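Local coordinates for protein L544 (PDB 4AMQ) that probably acts as a nucleotidyl transferase of the mimivirus virion, with a manganese-binding nucleotidyltransferase domain joined to a helical domain, at residues F273-Q278 / I311-G316; K277-R282 / I305-D310; R282-R287 / Q347-I352. All blocks are in the same frame, centred on the assembly; numbering follows the deposited sequence.

Contact 1: residues F273-Q278 / I311-G316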
loop_
_atom_site.group_PDB
_atom_site.type_symbol
_atom_site.label_atom_id
_atom_site.label_comp_id
_atom_site.label_asym_id
_atom_site.label_seq_id
_atom_site.Cartn_x
_atom_site.Cartn_y
_atom_site.Cartn_z
ATOM N N PHE A 273 -9.029 -12.958 11.512
ATOM C CA PHE A 273 -9.162 -11.517 11.310
ATOM C C PHE A 273 -8.766 -11.095 9.897
ATOM O O PHE A 273 -8.600 -9.910 9.616
ATOM C CB PHE A 273 -8.334 -10.754 12.343
ATOM C CG PHE A 273 -8.746 -11.022 13.764
ATOM C CD1 PHE A 273 -9.998 -10.643 14.220
ATOM C CD2 PHE A 273 -7.879 -11.648 14.646
ATOM C CE1 PHE A 273 -10.379 -10.891 15.524
ATOM C CE2 PHE A 273 -8.254 -11.896 15.952
ATOM C CZ PHE A 273 -9.507 -11.517 16.391
ATOM N N GLY A 274 -8.621 -12.075 9.014
ATOM C CA GLY A 274 -8.209 -11.821 7.645
ATOM C C GLY A 274 -9.043 -10.787 6.909
ATOM O O GLY A 274 -8.502 -9.961 6.178
ATOM N N LEU A 275 -10.359 -10.825 7.100
ATOM C CA LEU A 275 -11.261 -9.933 6.369
ATOM C C LEU A 275 -11.167 -8.487 6.863
ATOM O O LEU A 275 -11.334 -7.546 6.088
ATOM C CB LEU A 275 -12.709 -10.436 6.432
ATOM C CG LEU A 275 -13.736 -9.630 5.628
ATOM C CD1 LEU A 275 -13.266 -9.414 4.195
ATOM C CD2 LEU A 275 -15.110 -10.300 5.653
ATOM N N TYR A 276 -10.899 -8.316 8.153
ATOM C CA TYR A 276 -10.668 -6.987 8.709
ATOM C C TYR A 276 -9.487 -6.313 8.018
ATOM O O TYR A 276 -9.545 -5.133 7.680
ATOM C CB TYR A 276 -10.395 -7.063 10.212
ATOM C CG TYR A 276 -11.565 -7.533 11.047
ATOM C CD1 TYR A 276 -11.873 -8.881 11.146
ATOM C CD2 TYR A 276 -12.352 -6.629 11.749
ATOM C CE1 TYR A 276 -12.933 -9.317 11.909
ATOM C CE2 TYR A 276 -13.418 -7.059 12.518
ATOM C CZ TYR A 276 -13.703 -8.406 12.593
ATOM O OH TYR A 276 -14.759 -8.850 13.355
ATOM N N LYS A 277 -8.410 -7.067 7.820
ATOM C CA LYS A 277 -7.210 -6.528 7.187
ATOM C C LYS A 277 -7.447 -6.246 5.705
ATOM O O LYS A 277 -6.983 -5.237 5.177
ATOM C CB LYS A 277 -6.017 -7.478 7.381
ATOM C CG LYS A 277 -4.800 -7.155 6.525
ATOM C CD LYS A 277 -3.520 -7.744 7.118
ATOM C CE LYS A 277 -3.591 -9.257 7.275
ATOM N NZ LYS A 277 -3.578 -9.965 5.965
ATOM N N GLN A 278 -8.181 -7.134 5.041
ATOM C CA GLN A 278 -8.430 -6.990 3.611
ATOM C C GLN A 278 -9.278 -5.753 3.328
ATOM O O GLN A 278 -9.026 -5.026 2.372
ATOM C CB GLN A 278 -9.099 -8.246 3.043
ATOM C CG GLN A 278 -9.076 -8.320 1.519
ATOM C CD GLN A 278 -10.095 -9.299 0.963
ATOM O OE1 GLN A 278 -11.297 -9.163 1.199
ATOM N NE2 GLN A 278 -9.619 -10.288 0.218
ATOM N N ILE A 311 -18.697 -6.024 4.764
ATOM C CA ILE A 311 -18.637 -5.403 6.080
ATOM C C ILE A 311 -19.580 -6.092 7.069
ATOM O O ILE A 311 -19.359 -6.059 8.284
ATOM C CB ILE A 311 -18.990 -3.906 5.984
ATOM C CG1 ILE A 311 -18.459 -3.147 7.192
ATOM C CG2 ILE A 311 -20.483 -3.711 5.851
ATOM C CD1 ILE A 311 -16.971 -3.149 7.260
ATOM N N ARG A 312 -20.617 -6.734 6.536
ATOM C CA ARG A 312 -21.625 -7.388 7.363
ATOM C C ARG A 312 -21.097 -8.683 7.972
ATOM O O ARG A 312 -21.689 -9.226 8.908
ATOM C CB ARG A 312 -22.889 -7.670 6.547
ATOM C CG ARG A 312 -23.539 -6.431 5.952
ATOM C CD ARG A 312 -24.523 -6.795 4.855
ATOM N NE ARG A 312 -25.179 -5.611 4.314
ATOM C CZ ARG A 312 -26.240 -5.032 4.865
ATOM N NH1 ARG A 312 -26.766 -5.530 5.977
ATOM N NH2 ARG A 312 -26.773 -3.954 4.307
ATOM N N LYS A 313 -19.986 -9.176 7.436
ATOM C CA LYS A 313 -19.362 -10.389 7.950
ATOM C C LYS A 313 -18.525 -10.089 9.189
ATOM O O LYS A 313 -18.176 -10.994 9.946
ATOM C CB LYS A 313 -18.491 -11.049 6.880
ATOM C CG LYS A 313 -19.207 -11.346 5.570
ATOM C CD LYS A 313 -18.431 -12.369 4.756
ATOM C CE LYS A 313 -19.104 -12.665 3.426
ATOM N NZ LYS A 313 -18.842 -11.603 2.417
ATOM N N LEU A 314 -18.207 -8.815 9.388
ATOM C CA LEU A 314 -17.395 -8.393 10.523
ATOM C C LEU A 314 -18.231 -8.271 11.793
ATOM O O LEU A 314 -19.460 -8.348 11.749
ATOM C CB LEU A 314 -16.713 -7.058 10.228
ATOM C CG LEU A 314 -15.785 -6.993 9.015
ATOM C CD1 LEU A 314 -15.089 -5.643 8.973
ATOM C CD2 LEU A 314 -14.765 -8.121 9.055
ATOM N N ASN A 315 -17.555 -8.078 12.923
ATOM C CA ASN A 315 -18.231 -7.881 14.199
ATOM C C ASN A 315 -17.771 -6.599 14.887
ATOM O O ASN A 315 -16.592 -6.246 14.827
ATOM C CB ASN A 315 -18.006 -9.085 15.118
ATOM C CG ASN A 315 -18.572 -10.373 14.544
ATOM O OD1 ASN A 315 -17.831 -11.305 14.231
ATOM N ND2 ASN A 315 -19.893 -10.431 14.406
ATOM N N GLY A 316 -18.705 -5.904 15.531
ATOM C CA GLY A 316 -18.388 -4.693 16.268
ATOM C C GLY A 316 -18.379 -3.431 15.426
ATOM O O GLY A 316 -17.869 -2.394 15.852
HETATM O O HOH W 1 -15.959 -11.510 12.060
#
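Leu-314 lays one methyl over the ring of Tyr-276. Its CD2 sits 3.5 Å from the ring centroid and only 7° off the ring normal, so this is a CH-pi contact over the middle of the face. Leucine and tyrosine lie alongside, pointing opposite ways. The same methyl also meets Leu-275, whose CG lies 3.9 Å from Leu-314 CD2. Leu-275 has its CG anti to the backbone N (chi1 -176°), and its CD2 methyl reaches the root of Lys-313, 3.7 Å from CB. Leu-275 runs nearly perpendicular to the lysine chain. The polar end of Lys-313 turns elsewhere, to a salt bridge with Asp-310.

The phenol end is held by the backbone. Asn-315 N donates to Tyr-276 OH at 2.9 Å, with an N-H...O angle of 152°. A water adds a second link. It accepts from Tyr-276 OH and donates to Lys-313 O and to Asn-315 OD1, the last at 2.9 Å. Tyr-276 OH also bonds to Gln-359 NE2. Together they tie the phenol oxygen to the loop and to helix 334-368.

A type I beta turn from Ile-311 to Leu-314 sets up the loop side. Its closing bond runs from Leu-314 N to Ile-311 O at 3.2 Å. The turn brings Leu-314 against the first turn of helix 274-292, which starts just after Phe-273. Within the helical domain, the contact therefore packs the start of that helix against the loop between helices 297-311 and 319-331. Helix 334-368 lies alongside: Val-356 touches Tyr-276, and Ser-355 OG bonds to Asn-315 O.

Contact 2: residues K277-R282 / I305-D310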
loop_
_atom_site.group_PDB
_atom_site.type_symbol
_atom_site.label_atom_id
_atom_site.label_comp_id
_atom_site.label_asym_id
_atom_site.label_seq_id
_atom_site.Cartn_x
_atom_site.Cartn_y
_atom_site.Cartn_z
ATOM N N LYS A 277 -8.410 -7.067 7.820
ATOM C CA LYS A 277 -7.210 -6.528 7.187
ATOM C C LYS A 277 -7.447 -6.246 5.705
ATOM O O LYS A 277 -6.983 -5.237 5.177
ATOM C CB LYS A 277 -6.017 -7.478 7.381
ATOM C CG LYS A 277 -4.800 -7.155 6.525
ATOM C CD LYS A 277 -3.520 -7.744 7.118
ATOM C CE LYS A 277 -3.591 -9.257 7.275
ATOM N NZ LYS A 277 -3.578 -9.965 5.965
ATOM N N GLN A 278 -8.181 -7.134 5.041
ATOM C CA GLN A 278 -8.430 -6.990 3.611
ATOM C C GLN A 278 -9.278 -5.753 3.328
ATOM O O GLN A 278 -9.026 -5.026 2.372
ATOM C CB GLN A 278 -9.099 -8.246 3.043
ATOM C CG GLN A 278 -9.076 -8.320 1.519
ATOM C CD GLN A 278 -10.095 -9.299 0.963
ATOM O OE1 GLN A 278 -11.297 -9.163 1.199
ATOM N NE2 GLN A 278 -9.619 -10.288 0.218
ATOM N N LEU A 279 -10.279 -5.517 4.171
ATOM C CA LEU A 279 -11.136 -4.343 4.034
ATOM C C LEU A 279 -10.382 -3.033 4.258
ATOM O O LEU A 279 -10.697 -2.023 3.633
ATOM C CB LEU A 279 -12.345 -4.435 4.968
ATOM C CG LEU A 279 -13.494 -5.307 4.459
ATOM C CD1 LEU A 279 -14.580 -5.438 5.517
ATOM C CD2 LEU A 279 -14.065 -4.738 3.162
ATOM N N LEU A 280 -9.390 -3.051 5.146
ATOM C CA LEU A 280 -8.558 -1.872 5.367
ATOM C C LEU A 280 -7.736 -1.560 4.122
ATOM O O LEU A 280 -7.654 -0.407 3.692
ATOM C CB LEU A 280 -7.630 -2.067 6.572
ATOM C CG LEU A 280 -8.309 -2.196 7.937
ATOM C CD1 LEU A 280 -7.279 -2.452 9.023
ATOM C CD2 LEU A 280 -9.129 -0.949 8.246
ATOM N N VAL A 281 -7.127 -2.595 3.550
ATOM C CA VAL A 281 -6.352 -2.451 2.321
ATOM C C VAL A 281 -7.228 -1.996 1.152
ATOM O O VAL A 281 -6.798 -1.206 0.309
ATOM C CB VAL A 281 -5.658 -3.772 1.939
ATOM C CG1 VAL A 281 -5.016 -3.654 0.572
ATOM C CG2 VAL A 281 -4.623 -4.162 2.998
ATOM N N ARG A 282 -8.456 -2.504 1.106
ATOM C CA ARG A 282 -9.377 -2.180 0.024
ATOM C C ARG A 282 -9.825 -0.721 0.113
ATOM O O ARG A 282 -10.022 -0.065 -0.904
ATOM C CB ARG A 282 -10.570 -3.140 0.034
ATOM C CG ARG A 282 -10.209 -4.567 -0.393
ATOM C CD ARG A 282 -11.234 -5.597 0.072
ATOM N NE ARG A 282 -12.597 -5.259 -0.329
ATOM C CZ ARG A 282 -13.660 -6.018 -0.077
ATOM N NH1 ARG A 282 -13.520 -7.168 0.570
ATOM N NH2 ARG A 282 -14.864 -5.626 -0.474
ATOM N N ILE A 305 -19.688 -1.051 -3.348
ATOM C CA ILE A 305 -20.606 -2.184 -3.335
ATOM C C ILE A 305 -19.987 -3.421 -2.684
ATOM O O ILE A 305 -20.637 -4.098 -1.883
ATOM C CB ILE A 305 -21.087 -2.532 -4.750
ATOM C CG1 ILE A 305 -22.152 -1.523 -5.196
ATOM C CG2 ILE A 305 -21.634 -3.950 -4.792
ATOM C CD1 ILE A 305 -22.683 -1.760 -6.598
ATOM N N SER A 306 -18.733 -3.715 -3.025
ATOM C CA SER A 306 -18.058 -4.876 -2.458
ATOM C C SER A 306 -17.866 -4.723 -0.955
ATOM O O SER A 306 -17.917 -5.703 -0.215
ATOM C CB SER A 306 -16.704 -5.115 -3.136
ATOM O OG SER A 306 -15.749 -4.150 -2.727
ATOM N N ILE A 307 -17.643 -3.490 -0.510
ATOM C CA ILE A 307 -17.385 -3.221 0.902
ATOM C C ILE A 307 -18.655 -3.345 1.737
ATOM O O ILE A 307 -18.633 -3.887 2.842
ATOM C CB ILE A 307 -16.759 -1.824 1.106
ATOM C CG1 ILE A 307 -15.314 -1.811 0.599
ATOM C CG2 ILE A 307 -16.813 -1.416 2.572
ATOM C CD1 ILE A 307 -14.581 -0.509 0.856
ATOM N N ILE A 308 -19.761 -2.842 1.198
ATOM C CA ILE A 308 -21.061 -2.927 1.857
ATOM C C ILE A 308 -21.451 -4.376 2.118
ATOM O O ILE A 308 -21.921 -4.713 3.204
ATOM C CB ILE A 308 -22.169 -2.253 1.016
ATOM C CG1 ILE A 308 -21.912 -0.752 0.895
ATOM C CG2 ILE A 308 -23.531 -2.493 1.640
ATOM C CD1 ILE A 308 -21.823 -0.041 2.224
ATOM N N LYS A 309 -21.249 -5.230 1.119
ATOM C CA LYS A 309 -21.543 -6.653 1.256
ATOM C C LYS A 309 -20.678 -7.332 2.320
ATOM O O LYS A 309 -21.185 -8.064 3.167
ATOM C CB LYS A 309 -21.367 -7.373 -0.083
ATOM C CG LYS A 309 -21.438 -8.893 0.026
ATOM C CD LYS A 309 -21.290 -9.567 -1.331
ATOM C CE LYS A 309 -21.498 -11.079 -1.233
ATOM N NZ LYS A 309 -20.417 -11.772 -0.471
ATOM N N ASP A 310 -19.373 -7.083 2.276
ATOM C CA ASP A 310 -18.424 -7.801 3.130
ATOM C C ASP A 310 -18.371 -7.296 4.569
ATOM O O ASP A 310 -18.037 -8.048 5.484
ATOM C CB ASP A 310 -17.024 -7.772 2.514
ATOM C CG ASP A 310 -16.955 -8.519 1.201
ATOM O OD1 ASP A 310 -17.835 -9.367 0.958
ATOM O OD2 ASP A 310 -16.019 -8.260 0.417
HETATM O O HOH W 2 -12.987 -3.400 -2.386
#
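Asp-310 OD2 takes two N-H groups from one guanidinium, that of Arg-282. The shorter bond comes from Arg-282 NH1, 2.7 Å from Asp-310 OD2, and uses the anti lone pair of the oxygen. Arg-282 NH2 reaches the same oxygen at 3.0 Å, from 32° out of the carboxylate plane. The grip is end-on, and the two planes stand 88° apart. The bend of the arginine chain at chi3 helps aim the guanidinium this way. Asp-310 OD1 has a salt bridge of its own with Lys-313 and a long one with Lys-309. These neighbouring positive charges would be expected to favour the ionised carboxylate.

Both segments are helical and run nearly antiparallel, with 159° between their directions and axes 11.1 Å apart. They belong to helices 274-292 and 297-311, which form a helical hairpin in the helical domain. The CA atoms of Leu-279 and Ile-307 come closest of the two segments. Their side chains supply the apolar part, with Leu-279 CD2 4.1 Å from Ile-307 CG1. The same Leu-279 methyl lies 3.5 Å above the guanidinium plane of Arg-282, over its centre.

More partners line the edge of the guanidinium. Arg-282 NH2 makes a weak bond to Ser-306 OG at 2.8 Å. That hydroxyl has a stronger partner in Ile-303 O. A water accepts from Arg-282 NE and donates to Ser-306 OG. On its own helix, Arg-282 NH1 donates to Gln-278 OE1 at 3.1 Å, from above the amide carbonyl plane. Gln-278 NE2 in turn bonds to Ile-64 O and Leu-24 O, backbone atoms outside the helical hairpin.

Contact 3: residues R282-R287 / Q347-I352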
loop_
_atom_site.group_PDB
_atom_site.type_symbol
_atom_site.label_atom_id
_atom_site.label_comp_id
_atom_site.label_asym_id
_atom_site.label_seq_id
_atom_site.Cartn_x
_atom_site.Cartn_y
_atom_site.Cartn_z
ATOM N N ARG A 282 -8.456 -2.504 1.106
ATOM C CA ARG A 282 -9.377 -2.180 0.024
ATOM C C ARG A 282 -9.825 -0.721 0.113
ATOM O O ARG A 282 -10.022 -0.065 -0.904
ATOM C CB ARG A 282 -10.570 -3.140 0.034
ATOM C CG ARG A 282 -10.209 -4.567 -0.393
ATOM C CD ARG A 282 -11.234 -5.597 0.072
ATOM N NE ARG A 282 -12.597 -5.259 -0.329
ATOM C CZ ARG A 282 -13.660 -6.018 -0.077
ATOM N NH1 ARG A 282 -13.520 -7.168 0.570
ATOM N NH2 ARG A 282 -14.864 -5.626 -0.474
ATOM N N ILE A 283 -9.967 -0.215 1.334
ATOM C CA ILE A 283 -10.253 1.202 1.550
ATOM C C ILE A 283 -9.037 2.065 1.189
ATOM O O ILE A 283 -9.187 3.151 0.636
ATOM C CB ILE A 283 -10.682 1.476 3.003
ATOM C CG1 ILE A 283 -12.061 0.867 3.273
ATOM C CG2 ILE A 283 -10.706 2.968 3.284
ATOM C CD1 ILE A 283 -12.453 0.862 4.732
ATOM N N ASP A 284 -7.834 1.580 1.495
ATOM C CA ASP A 284 -6.612 2.259 1.056
ATOM C C ASP A 284 -6.521 2.339 -0.475
ATOM O O ASP A 284 -6.032 3.322 -1.023
ATOM C CB ASP A 284 -5.372 1.560 1.609
ATOM C CG ASP A 284 -5.108 1.891 3.060
ATOM O OD1 ASP A 284 -5.469 3.005 3.502
ATOM O OD2 ASP A 284 -4.520 1.037 3.755
ATOM N N SER A 285 -6.993 1.301 -1.158
ATOM C CA SER A 285 -7.023 1.296 -2.621
ATOM C C SER A 285 -7.912 2.412 -3.180
ATOM O O SER A 285 -7.531 3.107 -4.122
ATOM C CB SER A 285 -7.486 -0.065 -3.140
ATOM O OG SER A 285 -6.551 -1.070 -2.798
ATOM N N TYR A 286 -9.095 2.579 -2.594
ATOM C CA TYR A 286 -9.986 3.676 -2.956
ATOM C C TYR A 286 -9.243 5.001 -2.803
ATOM O O TYR A 286 -9.138 5.781 -3.752
ATOM C CB TYR A 286 -11.227 3.645 -2.057
ATOM C CG TYR A 286 -12.355 4.573 -2.464
ATOM C CD1 TYR A 286 -12.261 5.948 -2.273
ATOM C CD2 TYR A 286 -13.522 4.070 -3.026
ATOM C CE1 TYR A 286 -13.297 6.793 -2.634
ATOM C CE2 TYR A 286 -14.563 4.909 -3.393
ATOM C CZ TYR A 286 -14.445 6.266 -3.191
ATOM O OH TYR A 286 -15.475 7.096 -3.555
ATOM N N ARG A 287 -8.713 5.240 -1.606
ATOM C CA ARG A 287 -7.977 6.467 -1.296
ATOM C C ARG A 287 -6.830 6.740 -2.256
ATOM O O ARG A 287 -6.703 7.842 -2.791
ATOM C CB ARG A 287 -7.409 6.401 0.119
ATOM C CG ARG A 287 -8.440 6.467 1.217
ATOM C CD ARG A 287 -7.823 5.992 2.515
ATOM N NE ARG A 287 -8.581 6.428 3.679
ATOM C CZ ARG A 287 -8.177 6.245 4.929
ATOM N NH1 ARG A 287 -7.029 5.629 5.167
ATOM N NH2 ARG A 287 -8.920 6.674 5.939
ATOM N N GLN A 347 -14.210 7.200 8.186
ATOM C CA GLN A 347 -14.832 6.804 9.443
ATOM C C GLN A 347 -14.851 5.287 9.560
ATOM O O GLN A 347 -14.530 4.731 10.609
ATOM C CB GLN A 347 -16.260 7.342 9.537
ATOM C CG GLN A 347 -16.354 8.856 9.561
ATOM C CD GLN A 347 -17.779 9.350 9.385
ATOM O OE1 GLN A 347 -18.704 8.863 10.037
ATOM N NE2 GLN A 347 -17.962 10.317 8.493
ATOM N N LEU A 348 -15.237 4.625 8.472
ATOM C CA LEU A 348 -15.298 3.171 8.436
ATOM C C LEU A 348 -13.924 2.571 8.705
ATOM O O LEU A 348 -13.795 1.588 9.428
ATOM C CB LEU A 348 -15.826 2.692 7.083
ATOM C CG LEU A 348 -16.073 1.189 6.948
ATOM C CD1 LEU A 348 -17.035 0.705 8.024
ATOM C CD2 LEU A 348 -16.601 0.851 5.559
ATOM N N TYR A 349 -12.899 3.177 8.116
ATOM C CA TYR A 349 -11.529 2.726 8.296
ATOM C C TYR A 349 -11.177 2.745 9.781
ATOM O O TYR A 349 -10.661 1.770 10.325
ATOM C CB TYR A 349 -10.583 3.638 7.514
ATOM C CG TYR A 349 -9.167 3.126 7.388
ATOM C CD1 TYR A 349 -8.798 2.300 6.332
ATOM C CD2 TYR A 349 -8.194 3.485 8.310
ATOM C CE1 TYR A 349 -7.505 1.838 6.204
ATOM C CE2 TYR A 349 -6.894 3.026 8.191
ATOM C CZ TYR A 349 -6.556 2.203 7.135
ATOM O OH TYR A 349 -5.266 1.741 7.011
ATOM N N THR A 350 -11.474 3.865 10.430
ATOM C CA THR A 350 -11.242 4.028 11.859
ATOM C C THR A 350 -12.010 2.986 12.659
ATOM O O THR A 350 -11.478 2.373 13.587
ATOM C CB THR A 350 -11.679 5.424 12.328
ATOM O OG1 THR A 350 -10.946 6.422 11.607
ATOM C CG2 THR A 350 -11.429 5.590 13.823
ATOM N N ASN A 351 -13.270 2.794 12.293
ATOM C CA ASN A 351 -14.126 1.854 12.995
ATOM C C ASN A 351 -13.601 0.424 12.901
ATOM O O ASN A 351 -13.594 -0.308 13.890
ATOM C CB ASN A 351 -15.559 1.943 12.468
ATOM C CG ASN A 351 -16.561 1.292 13.398
ATOM O OD1 ASN A 351 -17.299 0.394 13.001
ATOM N ND2 ASN A 351 -16.584 1.737 14.648
ATOM N N ILE A 352 -13.156 0.033 11.711
ATOM C CA ILE A 352 -12.640 -1.316 11.506
ATOM C C ILE A 352 -11.376 -1.543 12.327
ATOM O O ILE A 352 -11.206 -2.591 12.940
ATOM C CB ILE A 352 -12.352 -1.603 10.022
ATOM C CG1 ILE A 352 -13.656 -1.588 9.221
ATOM C CG2 ILE A 352 -11.656 -2.950 9.863
ATOM C CD1 ILE A 352 -13.465 -1.706 7.736
#
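Tyr-349 receives the guanidinium of Arg-287 over one face of its ring, in a cation-pi contact. Arg-287 CZ lies 4.3 Å from the ring centroid, 18° off the normal. NH1 sits over the ring centre, while NH2 lies nearer the root of the ring, 3.8 Å from Tyr-349 CB. The two flat groups are tilted by 34°, so they are not fully parallel. The arginine chain is extended from CG to NE, which carries its end across to the other helix. Tyr-349 CG points away from its own backbone N, which carries the ring toward helix 274-292 and against the guanidinium.

The polar contacts are weaker. Tyr-349 OH lies 3.4 Å from Asp-284 OD2, at most a weak hydrogen bond. On its own helix, Arg-287 NH1 makes a salt bridge to Asp-284 OD1 at 3.5 Å, weak as a hydrogen bond. Asp-284 thus stands beside both partners of the cation-pi pair, and its charge may help keep the guanidinium over the ring. Arg-287 NH2 also makes a weak bond to Thr-346 on the facing helix.

Apolar packing centres on Ile-283. Its CG2 methyl comes within 3.7 Å of Tyr-349 CD1. Its other branch ends in CD1, which meets Ile-352 CD1 at 4.1 Å, the two side chains tip to tip. Ile-283 CD1 also lies 4.2 Å from Leu-348 CD2. Ile-307 of helix 297-311 touches both Ile-283 and Leu-348, so a third helix shares this core.

The segments run nearly antiparallel, at 156° with axes 10.9 Å apart. Helix 274-292 packs here on the long helix 334-368, an antiparallel pair within the all-helical bundle of the L544 helical domain.

In the fold
Helix 274-292 supplies the first segment of all three contacts. Followed from the N terminus, the chain passes helix 259-272, enters helix 274-292, then turns back into helix 297-311. Contact 2 closes that short loop along the two helices. Contact 1 closes a wider loop around contact 2, ending just past helix 297-311; the two share Lys-277 and Gln-278. After helix 319-331 the chain enters helix 334-368, and contact 3 closes the longest loop. Its segments alternate with those of contacts 1 and 2, so it crosses both. Leu-279 joins contact 2 to Leu-314 and Ile-311, and Ile-307 joins it to contact 3. Together they bind three helices and one connecting loop of the helical domain.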